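Local coordinates for PE family protein PE8 (Mycobacterium tuberculosis, PDB 5XFS) that promotes the intracellular survival of recombinant mycobacteria in macrophages, regulating host inflammatory cytokine production and inhibiting late apoptosis, at residues Gln33-Ala45 / Ala57-Ser71. Residues are numbered along the deposited sequence; the frame is centred on the assembly and turned at random.
Sequences QNAAAAAPTTAIA and AALFTAYGTFYQQVS
N34 and Q68 join the two long antiparallel helices of the PE domain, the helical hairpin of this N-terminal piece of the protein, near the point where the first helix gives way to the short, weakly bonded helix 38-42. The Q68 chain bends about its CB-CG bond (chi2 -70°), which brings its amide up to the backbone of the first helix: NE2 donates to N34 O over 3.0 Å, nearly straight and almost in the amide plane of Q68, and the same amide lies against A38 CB. The N34 side chain crosses that of Y67 at about a right angle, with amide and ring planes 77° apart, and its ND2 makes a weak hydrogen bond to Y67 OH at the ring edge. Where the long helix carries G64, the short helix comes close, with T42 CG2 3.6 Å from G64 C. Both threonines there turn OG1 back to the carbonyls four residues earlier, T41 to A37 O and T42 to A38 O, leaving T42 CG2 directed at the long helix. Beyond them the contact becomes apolar, I44 setting CG2 against A57 CB and CD1 against F60 CB. A chain of another protein packs an apolar side chain on N34, and its backbone hydrogen-bonds Y63 OH. Beside I44, T61 turns OG1 back to A58 O, while its CG2 lies 3.6 Å from I44 CD1.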
ATOM      1  N   GLN A  33     -36.330 -14.917  21.990  1.00 56.22           N
ATOM      2  CA  GLN A  33     -34.980 -14.489  21.659  1.00 54.23           C
ATOM      3  C   GLN A  33     -34.646 -14.772  20.204  1.00 53.72           C
ATOM      4  O   GLN A  33     -33.783 -14.094  19.638  1.00 59.96           O
ATOM      5  CB  GLN A  33     -33.963 -15.161  22.580  1.00 53.49           C
ATOM      6  CG  GLN A  33     -32.714 -14.329  22.840  1.00 57.63           C
ATOM      7  CD  GLN A  33     -32.793 -13.571  24.150  1.00 70.98           C
ATOM      8  OE1 GLN A  33     -33.737 -13.744  24.933  1.00 76.96           O
ATOM      9  NE2 GLN A  33     -31.796 -12.729  24.405  1.00 73.72           N
ATOM     10  N   ASN A  34     -35.335 -15.722  19.579  1.00 55.40           N
ATOM     11  CA  ASN A  34     -34.959 -16.147  18.235  1.00 58.66           C
ATOM     12  C   ASN A  34     -35.325 -15.095  17.202  1.00 57.85           C
ATOM     13  O   ASN A  34     -34.578 -14.875  16.241  1.00 60.56           O
ATOM     14  CB  ASN A  34     -35.623 -17.482  17.888  1.00 61.58           C
ATOM     15  CG  ASN A  34     -34.717 -18.685  18.135  1.00 58.18           C
ATOM     16  OD1 ASN A  34     -34.974 -19.765  17.622  1.00 57.00           O
ATOM     17  ND2 ASN A  34     -33.666 -18.505  18.933  1.00 57.35           N
ATOM     18  N   ALA A  35     -36.476 -14.450  17.375  1.00 59.37           N
ATOM     19  CA  ALA A  35     -36.908 -13.383  16.483  1.00 61.83           C
ATOM     20  C   ALA A  35     -36.334 -12.035  16.877  1.00 61.79           C
ATOM     21  O   ALA A  35     -36.284 -11.122  16.040  1.00 64.05           O
ATOM     22  CB  ALA A  35     -38.441 -13.296  16.453  1.00 66.91           C
ATOM     23  N   ALA A  36     -35.916 -11.884  18.136  1.00 62.37           N
ATOM     24  CA  ALA A  36     -35.172 -10.694  18.530  1.00 59.73           C
ATOM     25  C   ALA A  36     -33.845 -10.620  17.784  1.00 56.21           C
ATOM     26  O   ALA A  36     -33.543  -9.620  17.124  1.00 57.30           O
ATOM     27  CB  ALA A  36     -34.954 -10.695  20.044  1.00 59.14           C
ATOM     28  N   ALA A  37     -33.061 -11.693  17.841  1.00 59.30           N
ATOM     29  CA  ALA A  37     -31.761 -11.726  17.187  1.00 55.92           C
ATOM     30  C   ALA A  37     -31.844 -11.798  15.661  1.00 54.49           C
ATOM     31  O   ALA A  37     -30.803 -11.718  15.009  1.00 53.42           O
ATOM     32  CB  ALA A  37     -30.951 -12.903  17.730  1.00 50.40           C
ATOM     33  N   ALA A  38     -33.034 -11.926  15.071  1.00 56.82           N
ATOM     34  CA  ALA A  38     -33.136 -12.053  13.620  1.00 58.11           C
ATOM     35  C   ALA A  38     -32.513 -10.856  12.921  1.00 62.81           C
ATOM     36  O   ALA A  38     -31.566 -11.008  12.144  1.00 57.09           O
ATOM     37  CB  ALA A  38     -34.596 -12.216  13.195  1.00 61.08           C
ATOM     38  N   ALA A  39     -33.032  -9.649  13.203  1.00 62.70           N
ATOM     39  CA  ALA A  39     -32.564  -8.438  12.519  1.00 61.24           C
ATOM     40  C   ALA A  39     -31.077  -8.135  12.731  1.00 59.30           C
ATOM     41  O   ALA A  39     -30.377  -7.883  11.734  1.00 59.20           O
ATOM     42  CB  ALA A  39     -33.441  -7.252  12.926  1.00 65.53           C
ATOM     43  N   PRO A  40     -30.522  -8.130  13.950  1.00 54.94           N
ATOM     44  CA  PRO A  40     -29.082  -7.849  14.065  1.00 52.40           C
ATOM     45  C   PRO A  40     -28.168  -8.945  13.504  1.00 54.40           C
ATOM     46  O   PRO A  40     -27.031  -8.631  13.144  1.00 58.86           O
ATOM     47  CB  PRO A  40     -28.874  -7.650  15.572  1.00 50.46           C
ATOM     48  CG  PRO A  40     -30.037  -8.334  16.211  1.00 54.57           C
ATOM     49  CD  PRO A  40     -31.175  -8.184  15.274  1.00 54.50           C
ATOM     50  N   THR A  41     -28.601 -10.198  13.389  1.00 53.46           N
ATOM     51  CA  THR A  41     -27.755 -11.221  12.780  1.00 52.92           C
ATOM     52  C   THR A  41     -27.922 -11.341  11.267  1.00 50.78           C
ATOM     53  O   THR A  41     -27.189 -12.105  10.647  1.00 49.17           O
ATOM     54  CB  THR A  41     -27.988 -12.597  13.423  1.00 53.47           C
ATOM     55  OG1 THR A  41     -29.349 -12.984  13.264  1.00 61.67           O
ATOM     56  CG2 THR A  41     -27.629 -12.594  14.896  1.00 47.08           C
ATOM     57  N   THR A  42     -28.826 -10.591  10.644  1.00 55.25           N
ATOM     58  CA  THR A  42     -29.088 -10.776   9.220  1.00 57.96           C
ATOM     59  C   THR A  42     -29.136  -9.490   8.400  1.00 59.34           C
ATOM     60  O   THR A  42     -29.169  -9.581   7.167  1.00 64.44           O
ATOM     61  CB  THR A  42     -30.409 -11.544   9.003  1.00 62.32           C
ATOM     62  OG1 THR A  42     -31.509 -10.789   9.524  1.00 63.71           O
ATOM     63  CG2 THR A  42     -30.380 -12.894   9.710  1.00 58.56           C
ATOM     64  N   ALA A  43     -29.160  -8.305   9.029  1.00 53.84           N
ATOM     65  CA  ALA A  43     -29.019  -7.039   8.309  1.00 56.05           C
ATOM     66  C   ALA A  43     -27.680  -6.402   8.625  1.00 60.35           C
ATOM     67  O   ALA A  43     -27.626  -5.308   9.206  1.00 66.87           O
ATOM     68  CB  ALA A  43     -30.138  -6.054   8.658  1.00 60.75           C
ATOM     69  N   ILE A  44     -26.595  -7.076   8.260  1.00 55.10           N
ATOM     70  CA  ILE A  44     -25.260  -6.550   8.483  1.00 51.01           C
ATOM     71  C   ILE A  44     -24.826  -5.797   7.238  1.00 50.53           C
ATOM     72  O   ILE A  44     -24.710  -6.388   6.155  1.00 47.39           O
ATOM     73  CB  ILE A  44     -24.258  -7.653   8.824  1.00 47.29           C
ATOM     74  CG1 ILE A  44     -24.643  -8.330  10.129  1.00 50.05           C
ATOM     75  CG2 ILE A  44     -22.893  -7.048   8.935  1.00 46.99           C
ATOM     76  CD1 ILE A  44     -24.473  -9.828  10.086  1.00 47.71           C
ATOM     77  N   ALA A  45     -24.601  -4.481   7.395  1.00 50.05           N
ATOM     78  CA  ALA A  45     -23.977  -3.693   6.346  1.00 49.82           C
ATOM     79  C   ALA A  45     -22.459  -3.848   6.409  1.00 47.25           C
ATOM     80  O   ALA A  45     -21.897  -4.001   7.498  1.00 48.32           O
ATOM     81  CB  ALA A  45     -24.352  -2.225   6.481  1.00 53.44           C
ATOM     82  N   ALA A  57     -19.585  -9.749   5.663  1.00 40.46           N
ATOM     83  CA  ALA A  57     -20.967  -9.480   6.058  1.00 44.18           C
ATOM     84  C   ALA A  57     -21.952 -10.422   5.368  1.00 48.27           C
ATOM     85  O   ALA A  57     -22.954 -10.820   5.976  1.00 47.11           O
ATOM     86  CB  ALA A  57     -21.338  -8.027   5.758  1.00 40.90           C
ATOM     87  N   ALA A  58     -21.683 -10.786   4.107  1.00 52.93           N
ATOM     88  CA  ALA A  58     -22.536 -11.733   3.406  1.00 47.06           C
ATOM     89  C   ALA A  58     -22.571 -13.083   4.114  1.00 50.01           C
ATOM     90  O   ALA A  58     -23.643 -13.689   4.243  1.00 57.34           O
ATOM     91  CB  ALA A  58     -22.069 -11.883   1.962  1.00 48.68           C
ATOM     92  N   LEU A  59     -21.421 -13.574   4.590  1.00 46.23           N
ATOM     93  CA  LEU A  59     -21.452 -14.846   5.298  1.00 46.10           C
ATOM     94  C   LEU A  59     -22.319 -14.731   6.546  1.00 49.71           C
ATOM     95  O   LEU A  59     -23.331 -15.428   6.680  1.00 60.70           O
ATOM     96  CB  LEU A  59     -20.045 -15.327   5.670  1.00 45.24           C
ATOM     97  CG  LEU A  59     -19.014 -15.562   4.547  1.00 57.18           C
ATOM     98  CD1 LEU A  59     -17.553 -15.531   5.023  1.00 54.06           C
ATOM     99  CD2 LEU A  59     -19.311 -16.883   3.840  1.00 62.10           C
ATOM    100  N   PHE A  60     -21.974 -13.816   7.458  1.00 42.77           N
ATOM    101  CA  PHE A  60     -22.678 -13.778   8.739  1.00 47.55           C
ATOM    102  C   PHE A  60     -24.180 -13.560   8.572  1.00 47.24           C
ATOM    103  O   PHE A  60     -24.943 -13.934   9.467  1.00 41.90           O
ATOM    104  CB  PHE A  60     -22.073 -12.710   9.641  1.00 39.73           C
ATOM    105  CG  PHE A  60     -20.861 -13.179  10.399  1.00 41.42           C
ATOM    106  CD1 PHE A  60     -19.597 -13.236   9.793  1.00 38.65           C
ATOM    107  CD2 PHE A  60     -20.968 -13.548  11.730  1.00 38.58           C
ATOM    108  CE1 PHE A  60     -18.480 -13.661  10.506  1.00 37.78           C
ATOM    109  CE2 PHE A  60     -19.844 -13.979  12.441  1.00 38.25           C
ATOM    110  CZ  PHE A  60     -18.603 -14.030  11.828  1.00 37.91           C
ATOM    111  N   THR A  61     -24.623 -12.973   7.447  1.00 44.41           N
ATOM    112  CA  THR A  61     -26.056 -12.862   7.182  1.00 49.51           C
ATOM    113  C   THR A  61     -26.608 -14.131   6.565  1.00 52.74           C
ATOM    114  O   THR A  61     -27.730 -14.532   6.883  1.00 50.79           O
ATOM    115  CB  THR A  61     -26.395 -11.682   6.254  1.00 50.48           C
ATOM    116  OG1 THR A  61     -25.986 -11.985   4.910  1.00 57.31           O
ATOM    117  CG2 THR A  61     -25.807 -10.354   6.759  1.00 44.85           C
ATOM    118  N   ALA A  62     -25.845 -14.767   5.677  1.00 55.28           N
ATOM    119  CA  ALA A  62     -26.233 -16.097   5.232  1.00 55.03           C
ATOM    120  C   ALA A  62     -26.357 -17.031   6.432  1.00 53.78           C
ATOM    121  O   ALA A  62     -27.278 -17.852   6.504  1.00 48.52           O
ATOM    122  CB  ALA A  62     -25.223 -16.625   4.211  1.00 49.65           C
ATOM    123  N   TYR A  63     -25.469 -16.863   7.414  1.00 46.36           N
ATOM    124  CA  TYR A  63     -25.441 -17.751   8.565  1.00 45.42           C
ATOM    125  C   TYR A  63     -26.622 -17.509   9.501  1.00 44.69           C
ATOM    126  O   TYR A  63     -27.190 -18.459  10.049  1.00 44.96           O
ATOM    127  CB  TYR A  63     -24.118 -17.574   9.297  1.00 43.62           C
ATOM    128  CG  TYR A  63     -23.811 -18.646  10.298  1.00 42.85           C
ATOM    129  CD1 TYR A  63     -23.895 -18.396  11.655  1.00 41.24           C
ATOM    130  CD2 TYR A  63     -23.424 -19.897   9.887  1.00 43.94           C
ATOM    131  CE1 TYR A  63     -23.613 -19.368  12.568  1.00 40.77           C
ATOM    132  CE2 TYR A  63     -23.141 -20.874  10.789  1.00 43.28           C
ATOM    133  CZ  TYR A  63     -23.233 -20.610  12.128  1.00 41.67           C
ATOM    134  OH  TYR A  63     -22.950 -21.604  13.035  1.00 41.26           O
ATOM    135  N   GLY A  64     -26.989 -16.252   9.729  1.00 43.92           N
ATOM    136  CA  GLY A  64     -28.114 -15.982  10.598  1.00 43.66           C
ATOM    137  C   GLY A  64     -29.429 -16.339   9.945  1.00 47.87           C
ATOM    138  O   GLY A  64     -30.385 -16.727  10.626  1.00 45.45           O
ATOM    139  N   THR A  65     -29.491 -16.219   8.618  1.00 49.42           N
ATOM    140  CA  THR A  65     -30.630 -16.711   7.855  1.00 48.59           C
ATOM    141  C   THR A  65     -30.749 -18.227   7.967  1.00 56.95           C
ATOM    142  O   THR A  65     -31.823 -18.752   8.295  1.00 60.26           O
ATOM    143  CB  THR A  65     -30.491 -16.280   6.399  1.00 49.89           C
ATOM    144  OG1 THR A  65     -30.882 -14.916   6.279  1.00 51.56           O
ATOM    145  CG2 THR A  65     -31.347 -17.118   5.500  1.00 52.63           C
ATOM    146  N   PHE A  66     -29.652 -18.955   7.700  1.00 52.20           N
ATOM    147  CA  PHE A  66     -29.712 -20.411   7.829  1.00 50.65           C
ATOM    148  C   PHE A  66     -30.008 -20.798   9.270  1.00 49.54           C
ATOM    149  O   PHE A  66     -30.729 -21.765   9.516  1.00 49.93           O
ATOM    150  CB  PHE A  66     -28.423 -21.103   7.357  1.00 56.78           C
ATOM    151  CG  PHE A  66     -28.132 -20.955   5.850  1.00 75.30           C
ATOM    152  CD1 PHE A  66     -27.113 -21.703   5.240  1.00 79.51           C
ATOM    153  CD2 PHE A  66     -28.854 -20.051   5.043  1.00 82.38           C
ATOM    154  CE1 PHE A  66     -26.809 -21.560   3.867  1.00 83.88           C
ATOM    155  CE2 PHE A  66     -28.556 -19.904   3.668  1.00 80.32           C
ATOM    156  CZ  PHE A  66     -27.537 -20.660   3.085  1.00 82.07           C
ATOM    157  N   TYR A  67     -29.506 -20.035  10.243  1.00 46.70           N
ATOM    158  CA  TYR A  67     -29.899 -20.320  11.618  1.00 45.59           C
ATOM    159  C   TYR A  67     -31.404 -20.135  11.816  1.00 50.13           C
ATOM    160  O   TYR A  67     -32.018 -20.852  12.614  1.00 46.05           O
ATOM    161  CB  TYR A  67     -29.124 -19.456  12.616  1.00 43.71           C
ATOM    162  CG  TYR A  67     -29.673 -19.626  14.011  1.00 43.02           C
ATOM    163  CD1 TYR A  67     -30.687 -18.792  14.494  1.00 43.32           C
ATOM    164  CD2 TYR A  67     -29.234 -20.663  14.828  1.00 42.48           C
ATOM    165  CE1 TYR A  67     -31.234 -18.965  15.756  1.00 43.96           C
ATOM    166  CE2 TYR A  67     -29.775 -20.849  16.106  1.00 45.26           C
ATOM    167  CZ  TYR A  67     -30.780 -19.991  16.562  1.00 50.43           C
ATOM    168  OH  TYR A  67     -31.326 -20.138  17.820  1.00 44.20           O
ATOM    169  N   GLN A  68     -32.021 -19.184  11.106  1.00 50.94           N
ATOM    170  CA  GLN A  68     -33.440 -18.924  11.345  1.00 51.64           C
ATOM    171  C   GLN A  68     -34.328 -20.069  10.862  1.00 49.10           C
ATOM    172  O   GLN A  68     -35.409 -20.264  11.427  1.00 50.29           O
ATOM    173  CB  GLN A  68     -33.892 -17.595  10.700  1.00 50.37           C
ATOM    174  CG  GLN A  68     -33.389 -16.308  11.383  1.00 50.25           C
ATOM    175  CD  GLN A  68     -34.010 -16.044  12.750  1.00 51.22           C
ATOM    176  OE1 GLN A  68     -35.226 -16.128  12.927  1.00 53.58           O
ATOM    177  NE2 GLN A  68     -33.168 -15.704  13.721  1.00 49.93           N
ATOM    178  N   GLN A  69     -33.902 -20.829   9.843  1.00 49.77           N
ATOM    179  CA  GLN A  69     -34.629 -22.038   9.461  1.00 51.33           C
ATOM    180  C   GLN A  69     -34.339 -23.195  10.412  1.00 53.88           C
ATOM    181  O   GLN A  69     -35.254 -23.921  10.818  1.00 57.71           O
ATOM    182  CB  GLN A  69     -34.281 -22.470   8.039  1.00 52.35           C
ATOM    183  CG  GLN A  69     -33.798 -21.389   7.128  1.00 61.36           C
ATOM    184  CD  GLN A  69     -33.470 -21.933   5.751  1.00 64.24           C
ATOM    185  OE1 GLN A  69     -33.751 -23.103   5.453  1.00 72.06           O
ATOM    186  NE2 GLN A  69     -32.889 -21.085   4.894  1.00 67.97           N
ATOM    187  N   VAL A  70     -33.070 -23.400  10.751  1.00 48.99           N
ATOM    188  CA  VAL A  70     -32.719 -24.518  11.614  1.00 48.34           C
ATOM    189  C   VAL A  70     -33.444 -24.403  12.945  1.00 47.65           C
ATOM    190  O   VAL A  70     -34.017 -25.379  13.435  1.00 47.75           O
ATOM    191  CB  VAL A  70     -31.184 -24.612  11.767  1.00 47.49           C
ATOM    192  CG1 VAL A  70     -30.815 -25.440  12.959  1.00 46.50           C
ATOM    193  CG2 VAL A  70     -30.573 -25.216  10.521  1.00 48.72           C
ATOM    194  N   SER A  71     -33.491 -23.199  13.521  1.00 46.92           N
ATOM    195  CA  SER A  71     -34.194 -23.013  14.791  1.00 46.17           C
ATOM    196  C   SER A  71     -35.704 -23.201  14.636  1.00 50.75           C
ATOM    197  O   SER A  71     -36.362 -23.755  15.527  1.00 47.22           O
ATOM    198  CB  SER A  71     -33.884 -21.635  15.364  1.00 45.25           C
ATOM    199  OG  SER A  71     -34.190 -20.625  14.423  1.00 46.17           O
TER